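Local structure of hypothetical protein (Pyrococcus furiosus, 2FZF) at residues Lys64-Leu69 / Leu139-Leu143. The protein is of unknown function but belongs to the rubrerythrin family of the ferritin clan, whose members are typically helical-bundle proteins that bind a di-iron centre. Numbering follows the deposited sequence.
Sequences KHEALL and LMRYL
Helices 63-76 and 134-164 of the ferritin-like bundle run antiparallel here; the axes of segments 64-69 and 139-143 lie 11.9 Å apart and are inclined at 166°, a separation bridged by leucine, methionine and aromatic side chains. Leu-143 buries the most surface. Its two methyls divide the work: CD2 lies over one face of the His-65 imidazole, 3.9 Å from the ring centroid in a CH-pi contact, while CD1 turns to Leu-69, whose CD2 lies 3.8 Å away. Branched leucine suits this place because one residue can serve two neighbours, and the flat imidazole offers a face for a methyl. Leu-69 CD2 also meets the terminal methyl of Met-140, CE, at 4.1 Å; the Met-140 side chain starts away from the opposing helix, and bends at chi2 and chi3 bring that flexible end back. On the side of the second subunit, Leu-68 CD1 reaches Leu-139 CD1 and, obliquely, Tyr-142 CE1. Tyr-142, with CG anti to its own nitrogen (chi1 171°), brings its hydroxyl end up to Lys-64. The long lysine chain sets CE at the ring edge, in its plane, while NZ bonds Glu-61 O. This tyrosine combines an apolar ring with a polar end, its OH hydrogen-bonding Lys-54 and Glu-157 of the second subunit. Helix 21-44 packs against His-65 and Leu-69, and Tyr-124 of helix 103-129 touches both Leu-69 and Met-140.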
loop_
_atom_site.group_PDB
_atom_site.type_symbol
_atom_site.label_atom_id
_atom_site.label_comp_id
_atom_site.label_asym_id
_atom_site.label_seq_id
_atom_site.Cartn_x
_atom_site.Cartn_y
_atom_site.Cartn_z
ATOM N N LYS A 64 -2.678 11.606 -9.870
ATOM C CA LYS A 64 -1.842 11.597 -11.052
ATOM C C LYS A 64 -2.162 10.461 -12.018
ATOM O O LYS A 64 -1.661 10.457 -13.139
ATOM C CB LYS A 64 -0.376 11.507 -10.639
ATOM C CG LYS A 64 -0.024 10.193 -9.974
ATOM C CD LYS A 64 1.456 10.080 -9.682
ATOM C CE LYS A 64 1.855 8.614 -9.580
ATOM N NZ LYS A 64 1.011 7.838 -8.606
ATOM N N HIS A 65 -2.982 9.502 -11.595
ATOM C CA HIS A 65 -3.328 8.366 -12.453
ATOM C C HIS A 65 -4.060 8.799 -13.725
ATOM O O HIS A 65 -3.780 8.312 -14.821
ATOM C CB HIS A 65 -4.212 7.364 -11.704
ATOM C CG HIS A 65 -3.499 6.565 -10.654
ATOM N ND1 HIS A 65 -2.165 6.746 -10.347
ATOM C CD2 HIS A 65 -3.940 5.580 -9.836
ATOM C CE1 HIS A 65 -1.821 5.909 -9.384
ATOM N NE2 HIS A 65 -2.879 5.191 -9.057
ATOM N N GLU A 66 -5.011 9.711 -13.571
ATOM C CA GLU A 66 -5.788 10.179 -14.701
ATOM C C GLU A 66 -4.909 10.822 -15.747
ATOM O O GLU A 66 -4.901 10.409 -16.904
ATOM C CB GLU A 66 -6.822 11.191 -14.247
ATOM C CG GLU A 66 -7.866 11.440 -15.291
ATOM C CD GLU A 66 -8.783 12.575 -14.937
ATOM O OE1 GLU A 66 -9.018 12.810 -13.726
ATOM O OE2 GLU A 66 -9.286 13.219 -15.881
ATOM N N ALA A 67 -4.172 11.847 -15.336
ATOM C CA ALA A 67 -3.285 12.553 -16.249
ATOM C C ALA A 67 -2.287 11.583 -16.880
ATOM O O ALA A 67 -1.907 11.761 -18.034
ATOM C CB ALA A 67 -2.557 13.676 -15.513
ATOM N N LEU A 68 -1.865 10.561 -16.134
ATOM C CA LEU A 68 -0.918 9.586 -16.669
ATOM C C LEU A 68 -1.538 8.757 -17.788
ATOM O O LEU A 68 -0.901 8.482 -18.807
ATOM C CB LEU A 68 -0.413 8.639 -15.571
ATOM C CG LEU A 68 0.568 9.198 -14.523
ATOM C CD1 LEU A 68 1.211 8.036 -13.778
ATOM C CD2 LEU A 68 1.653 10.045 -15.192
ATOM N N LEU A 69 -2.788 8.361 -17.597
ATOM C CA LEU A 69 -3.483 7.559 -18.586
ATOM C C LEU A 69 -3.810 8.376 -19.820
ATOM O O LEU A 69 -3.692 7.883 -20.936
ATOM C CB LEU A 69 -4.780 7.002 -17.997
ATOM C CG LEU A 69 -4.714 5.875 -16.975
ATOM C CD1 LEU A 69 -6.082 5.635 -16.393
ATOM C CD2 LEU A 69 -4.191 4.632 -17.639
ATOM N N LEU A 139 4.188 1.315 -17.440
ATOM C CA LEU A 139 3.201 2.222 -16.865
ATOM C C LEU A 139 2.056 1.407 -16.272
ATOM O O LEU A 139 1.524 1.733 -15.211
ATOM C CB LEU A 139 2.637 3.159 -17.940
ATOM C CG LEU A 139 3.281 4.532 -18.129
ATOM C CD1 LEU A 139 3.026 5.365 -16.884
ATOM C CD2 LEU A 139 4.775 4.385 -18.398
ATOM N N MET A 140 1.674 0.346 -16.972
ATOM C CA MET A 140 0.586 -0.517 -16.524
ATOM C C MET A 140 0.970 -1.219 -15.237
ATOM O O MET A 140 0.190 -1.258 -14.290
ATOM C CB MET A 140 0.250 -1.537 -17.604
ATOM C CG MET A 140 -1.122 -1.344 -18.205
ATOM S SD MET A 140 -1.353 0.307 -18.855
ATOM C CE MET A 140 -2.809 0.817 -18.005
ATOM N N ARG A 141 2.185 -1.758 -15.220
ATOM C CA ARG A 141 2.739 -2.458 -14.066
ATOM C C ARG A 141 2.807 -1.496 -12.868
ATOM O O ARG A 141 2.410 -1.844 -11.756
ATOM C CB ARG A 141 4.141 -2.972 -14.425
ATOM C CG ARG A 141 4.773 -3.926 -13.418
ATOM C CD ARG A 141 4.057 -5.266 -13.395
ATOM N NE ARG A 141 4.717 -6.247 -12.535
ATOM C CZ ARG A 141 4.490 -7.559 -12.591
ATOM N NH1 ARG A 141 5.131 -8.383 -11.775
ATOM N NH2 ARG A 141 3.631 -8.055 -13.471
ATOM N N TYR A 142 3.308 -0.286 -13.105
ATOM C CA TYR A 142 3.412 0.730 -12.056
ATOM C C TYR A 142 2.033 1.052 -11.480
ATOM O O TYR A 142 1.864 1.139 -10.264
ATOM C CB TYR A 142 4.055 2.004 -12.627
ATOM C CG TYR A 142 4.015 3.203 -11.699
ATOM C CD1 TYR A 142 2.936 4.095 -11.722
ATOM C CD2 TYR A 142 5.034 3.424 -10.769
ATOM C CE1 TYR A 142 2.873 5.174 -10.839
ATOM C CE2 TYR A 142 4.983 4.497 -9.880
ATOM C CZ TYR A 142 3.900 5.368 -9.918
ATOM O OH TYR A 142 3.838 6.417 -9.028
ATOM N N LEU A 143 1.060 1.231 -12.373
ATOM C CA LEU A 143 -0.308 1.532 -11.987
ATOM C C LEU A 143 -0.912 0.356 -11.188
ATOM O O LEU A 143 -1.521 0.560 -10.126
ATOM C CB LEU A 143 -1.147 1.848 -13.238
ATOM C CG LEU A 143 -0.898 3.191 -13.946
ATOM C CD1 LEU A 143 -1.553 3.201 -15.323
ATOM C CD2 LEU A 143 -1.435 4.325 -13.096
#